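Local atomic coordinates of PhnH (Penicillium herquei, PDB entry 6JJS), a protein that catalyses a hydroalkoxylation that yields (2'R)-atrovenetin in the biosynthesis of phenalenones such as herqueinone, working as a homotetramer. Residues Ile49-Thr54 and Ala74-Gly79; Asn99-Glu104 and Leu114-Ser119. All coordinates share one frame; numbering follows the deposited sequence.

Interaction 1: Ile49-Thr54 and Ala74-Gly79; sequences IKALQT and ALSTRG
Six backbone hydrogen bonds join Ile49, Ala51 and Gln53 to Arg78, Ser76 and Ala74, two for each pair. In the Ile49-Arg78 pair, one of the two bonds, Arg78 N to Ile49 O at 2.8 Å, is almost straight (176°). In the intervening non-hydrogen-bonded pairs, CA-H groups point at four of these carbonyls, as in Lys50 CA to Ser76 O at 3.2 Å. The two runs are the arms of the hairpin formed by strands 48-61 and 67-79, neighbours in an antiparallel beta barrel. Apolar contacts lie on the face of Leu52 and Leu75: Leu75 CD2 reaches Leu52 CB at 3.8 Å, the two side chains meeting obliquely. Lys50 and Thr77 run alongside each other; Lys50 CG, anti to its own carbonyl carbon (chi1 -55°), lies 3.7 Å from Thr77 CB. This face also meets the second subunit, Leu52 packing on its Leu101 and Leu75 on its His89. Water-mediated contacts lie on the face of Ala51 and Ser76. Ser76 OG, turned between its own N and carbonyl carbon (chi1 61°), binds two waters; one donates to Ile49 O at 3.1 Å, the other to Ala51 O and Ala74 O. Gln53 NE2, on the same face, hydrogen-bonds to Gly37 O.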
# COMPACT_ATOMS: atom_id res chain seq x y z
N ILE A 49 -2.46 -17.38 -8.64
CA ILE A 49 -3.86 -16.88 -8.72
C ILE A 49 -4.00 -15.68 -7.79
O ILE A 49 -3.67 -15.79 -6.60
CB ILE A 49 -4.84 -17.99 -8.33
CG1 ILE A 49 -4.86 -19.08 -9.40
CG2 ILE A 49 -6.23 -17.43 -8.06
CD1 ILE A 49 -5.60 -20.33 -8.93
N LYS A 50 -4.48 -14.57 -8.33
CA LYS A 50 -4.82 -13.39 -7.52
C LYS A 50 -6.34 -13.22 -7.48
O LYS A 50 -7.00 -13.32 -8.53
CB LYS A 50 -4.16 -12.15 -8.11
CG LYS A 50 -2.65 -12.24 -8.29
CD LYS A 50 -2.05 -10.89 -8.61
CE LYS A 50 -0.66 -10.96 -9.18
NZ LYS A 50 -0.19 -9.58 -9.44
N ALA A 51 -6.85 -12.98 -6.29
CA ALA A 51 -8.30 -12.89 -6.05
C ALA A 51 -8.62 -11.71 -5.14
O ALA A 51 -7.81 -11.34 -4.25
CB ALA A 51 -8.80 -14.18 -5.48
N LEU A 52 -9.85 -11.23 -5.28
CA LEU A 52 -10.50 -10.29 -4.35
C LEU A 52 -11.63 -11.04 -3.66
O LEU A 52 -12.36 -11.79 -4.34
CB LEU A 52 -11.02 -9.07 -5.11
CG LEU A 52 -11.75 -8.05 -4.25
CD1 LEU A 52 -11.58 -6.66 -4.83
CD2 LEU A 52 -13.23 -8.40 -4.12
N GLN A 53 -11.73 -10.86 -2.37
CA GLN A 53 -12.80 -11.47 -1.54
C GLN A 53 -13.38 -10.43 -0.60
O GLN A 53 -12.62 -9.79 0.14
CB GLN A 53 -12.25 -12.69 -0.82
CG GLN A 53 -13.28 -13.52 -0.08
CD GLN A 53 -12.73 -14.90 0.24
OE1 GLN A 53 -11.57 -15.06 0.61
NE2 GLN A 53 -13.55 -15.91 0.06
N THR A 54 -14.70 -10.27 -0.61
CA THR A 54 -15.41 -9.36 0.30
C THR A 54 -15.54 -10.01 1.68
O THR A 54 -15.85 -11.22 1.76
CB THR A 54 -16.78 -9.01 -0.29
OG1 THR A 54 -16.52 -8.32 -1.52
CG2 THR A 54 -17.65 -8.20 0.64
N ALA A 74 -10.38 -8.35 1.11
CA ALA A 74 -9.09 -9.07 1.13
C ALA A 74 -8.60 -9.25 -0.31
O ALA A 74 -9.38 -9.68 -1.20
CB ALA A 74 -9.24 -10.40 1.84
N LEU A 75 -7.33 -8.98 -0.54
CA LEU A 75 -6.62 -9.28 -1.80
C LEU A 75 -5.60 -10.38 -1.50
O LEU A 75 -4.83 -10.25 -0.55
CB LEU A 75 -5.92 -8.02 -2.34
CG LEU A 75 -6.84 -6.91 -2.84
CD1 LEU A 75 -6.03 -5.75 -3.39
CD2 LEU A 75 -7.77 -7.42 -3.91
N SER A 76 -5.62 -11.47 -2.26
CA SER A 76 -4.72 -12.61 -1.98
C SER A 76 -3.98 -13.00 -3.25
O SER A 76 -4.54 -12.86 -4.37
CB SER A 76 -5.47 -13.77 -1.41
OG SER A 76 -6.45 -14.21 -2.33
N THR A 77 -2.75 -13.49 -3.10
CA THR A 77 -2.06 -14.19 -4.21
C THR A 77 -1.59 -15.55 -3.71
O THR A 77 -0.90 -15.63 -2.72
CB THR A 77 -1.13 -13.39 -5.13
OG1 THR A 77 0.15 -13.98 -5.40
CG2 THR A 77 -1.10 -11.91 -4.87
N ARG A 78 -2.11 -16.56 -4.41
CA ARG A 78 -1.91 -18.00 -4.10
C ARG A 78 -0.92 -18.52 -5.15
O ARG A 78 -1.28 -18.60 -6.33
CB ARG A 78 -3.25 -18.74 -4.14
CG ARG A 78 -4.31 -18.22 -3.17
CD ARG A 78 -5.64 -18.95 -3.34
NE ARG A 78 -6.47 -18.66 -2.19
CZ ARG A 78 -6.57 -19.44 -1.12
NH1 ARG A 78 -7.31 -19.04 -0.09
NH2 ARG A 78 -6.00 -20.63 -1.09
N GLY A 79 0.31 -18.81 -4.72
CA GLY A 79 1.36 -19.30 -5.62
C GLY A 79 1.18 -20.76 -5.99
O GLY A 79 0.61 -21.52 -5.19
O HOH W 1 -6.03 -15.81 -4.58
O HOH W 2 -8.70 -12.66 -1.57

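Interaction 2: Asn99-Glu104 and Leu114-Ser119. With ACT (acetate ion), chain D; ACT (acetate ion), chain C.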
# COMPACT_ATOMS: atom_id res chain seq x y z
N ASN A 99 -15.80 2.50 16.23
CA ASN A 99 -15.32 2.03 14.90
C ASN A 99 -13.80 1.88 14.97
O ASN A 99 -13.12 2.80 15.43
CB ASN A 99 -15.72 2.98 13.78
CG ASN A 99 -17.21 2.99 13.50
OD1 ASN A 99 -17.91 2.03 13.82
ND2 ASN A 99 -17.69 4.07 12.93
N ILE A 100 -13.31 0.71 14.56
CA ILE A 100 -11.86 0.40 14.57
C ILE A 100 -11.51 -0.18 13.21
O ILE A 100 -12.08 -1.19 12.81
CB ILE A 100 -11.52 -0.59 15.69
CG1 ILE A 100 -12.04 -0.13 17.07
CG2 ILE A 100 -10.03 -0.90 15.68
CD1 ILE A 100 -11.93 -1.20 18.12
N LEU A 101 -10.56 0.43 12.50
CA LEU A 101 -10.03 -0.14 11.25
C LEU A 101 -8.97 -1.18 11.59
O LEU A 101 -8.06 -0.90 12.37
CB LEU A 101 -9.38 0.94 10.37
CG LEU A 101 -8.86 0.44 9.03
CD1 LEU A 101 -10.01 0.03 8.11
CD2 LEU A 101 -7.94 1.45 8.35
N VAL A 102 -9.12 -2.36 10.99
CA VAL A 102 -8.15 -3.46 11.12
C VAL A 102 -7.41 -3.59 9.79
O VAL A 102 -8.05 -3.72 8.75
CB VAL A 102 -8.82 -4.77 11.51
CG1 VAL A 102 -7.78 -5.87 11.66
CG2 VAL A 102 -9.64 -4.62 12.77
N THR A 103 -6.09 -3.51 9.85
CA THR A 103 -5.18 -3.65 8.67
C THR A 103 -4.42 -4.96 8.84
O THR A 103 -3.58 -5.06 9.76
CB THR A 103 -4.24 -2.45 8.56
OG1 THR A 103 -4.99 -1.24 8.38
CG2 THR A 103 -3.31 -2.61 7.38
N GLU A 104 -4.72 -5.93 7.99
CA GLU A 104 -4.09 -7.26 8.04
C GLU A 104 -3.10 -7.41 6.90
O GLU A 104 -3.40 -7.07 5.75
CB GLU A 104 -5.17 -8.35 7.97
CG GLU A 104 -5.97 -8.49 9.25
CD GLU A 104 -6.84 -9.74 9.30
OE1 GLU A 104 -7.09 -10.31 8.21
OE2 GLU A 104 -7.29 -10.06 10.42
N LEU A 114 -2.57 -4.47 12.45
CA LEU A 114 -2.54 -3.11 13.03
C LEU A 114 -3.96 -2.57 13.14
O LEU A 114 -4.85 -3.06 12.43
CB LEU A 114 -1.65 -2.21 12.17
CG LEU A 114 -0.17 -2.61 12.13
CD1 LEU A 114 0.55 -1.91 10.98
CD2 LEU A 114 0.52 -2.31 13.44
N PHE A 115 -4.13 -1.53 13.95
CA PHE A 115 -5.44 -0.95 14.29
C PHE A 115 -5.38 0.57 14.17
O PHE A 115 -4.32 1.16 14.50
CB PHE A 115 -5.83 -1.32 15.72
CG PHE A 115 -5.83 -2.80 16.02
CD1 PHE A 115 -6.96 -3.56 15.78
CD2 PHE A 115 -4.70 -3.40 16.54
CE1 PHE A 115 -6.97 -4.90 16.11
CE2 PHE A 115 -4.70 -4.76 16.82
CZ PHE A 115 -5.84 -5.50 16.59
N ASP A 116 -6.49 1.17 13.76
CA ASP A 116 -6.69 2.63 13.84
C ASP A 116 -8.06 2.93 14.42
O ASP A 116 -9.06 2.45 13.86
CB ASP A 116 -6.56 3.28 12.47
CG ASP A 116 -5.14 3.21 11.94
OD1 ASP A 116 -4.82 2.19 11.29
OD2 ASP A 116 -4.35 4.17 12.22
N THR A 117 -8.09 3.77 15.44
CA THR A 117 -9.36 4.29 16.00
C THR A 117 -9.06 5.62 16.68
O THR A 117 -7.99 5.72 17.29
CB THR A 117 -10.00 3.28 16.96
OG1 THR A 117 -11.32 3.76 17.25
CG2 THR A 117 -9.18 3.07 18.21
N SER A 118 -10.06 6.48 16.76
CA SER A 118 -10.00 7.67 17.64
C SER A 118 -10.87 7.48 18.89
O SER A 118 -10.88 8.38 19.73
CB SER A 118 -10.42 8.88 16.90
OG SER A 118 -11.68 8.71 16.30
N SER A 119 -11.50 6.32 19.06
CA SER A 119 -12.24 6.04 20.32
C SER A 119 -11.29 6.22 21.50
O SER A 119 -10.23 5.60 21.51
CB SER A 119 -12.80 4.67 20.27
OG SER A 119 -13.16 4.23 21.57
C ACT D . -14.98 6.04 16.98
O ACT D . -15.90 5.21 16.94
OXT ACT D . -14.04 6.11 16.13
CH3 ACT D . -15.01 7.05 18.10
C ACT C . -21.60 4.27 11.75
O ACT C . -20.55 4.65 12.33
OXT ACT C . -22.41 3.45 12.25
CH3 ACT C . -21.90 4.82 10.34
O HOH W 3 -5.69 -0.27 10.79
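Thr117 OG1 donates to Asn99 O at 2.7 Å, approaching 25° off the carbonyl plane. This side-chain bond continues the cross-strand pairing beyond Leu101-Asp116 and Thr103-Leu114, each joined by two backbone hydrogen bonds; Thr103 N to Leu114 O is essentially straight (179°). On the face of Val102 and Phe115, Phe115 CD1 lies 4.1 Å from Ile100 CG2, which comes to the ring edge near its plane. Val102 runs alongside Phe115 and touches the same ring carbon through CG2 at 4.2 Å. On the face of Thr103 and Asp116 a water is hydrogen-bonded to Leu101 O, Thr103 OG1 and Asp116 OD1.

Thr117 OG1 stands opposite its own backbone N (chi1 -169°) and also accepts from Ser119 N at 3.1 Å, an ST turn that fixes the hydroxyl while it donates to Asn99. An acetate, probably from the crystallisation liquor, accepts from Asn99 N at 2.8 Å; a second accepts from Asn99 ND2 at 3.0 Å, and ND2 also hydrogen-bonds to Ile41 O of the second subunit. A second shell holds the polar ends: Gln93 NE2 meets Asn99 OD1, and Arg85 of the third subunit forms a salt bridge with Asp116 OD1. Tyr42 of the second subunit packs on Leu101 and Asp116. Strand 84-94 pairs along the far edge of 99-104, while Leu29 and Phe30 of strand 26-41 pack against Phe115, with Leu125 and Val128 from loops.

From the N terminus, strand 26-41 and the short 43-44 pair with strand 48-61, and interaction 1 closes the next hairpin, where strand 67-79 folds back on it. Strand 84-94 follows, paired with 67-79 on one edge and 99-107 on the other, so it is the one strand between the two contacts. Interaction 2 then closes the hairpin of 99-107 and 110-116. The two are in series, neither nested nor crossed, with centres about 22 Å apart in one curved sheet. Strands 129-133 and 142-148 complete the barrel back to 26-41. In the tetramer, interaction 1 also borders the copy of interaction 2 in a neighbouring subunit.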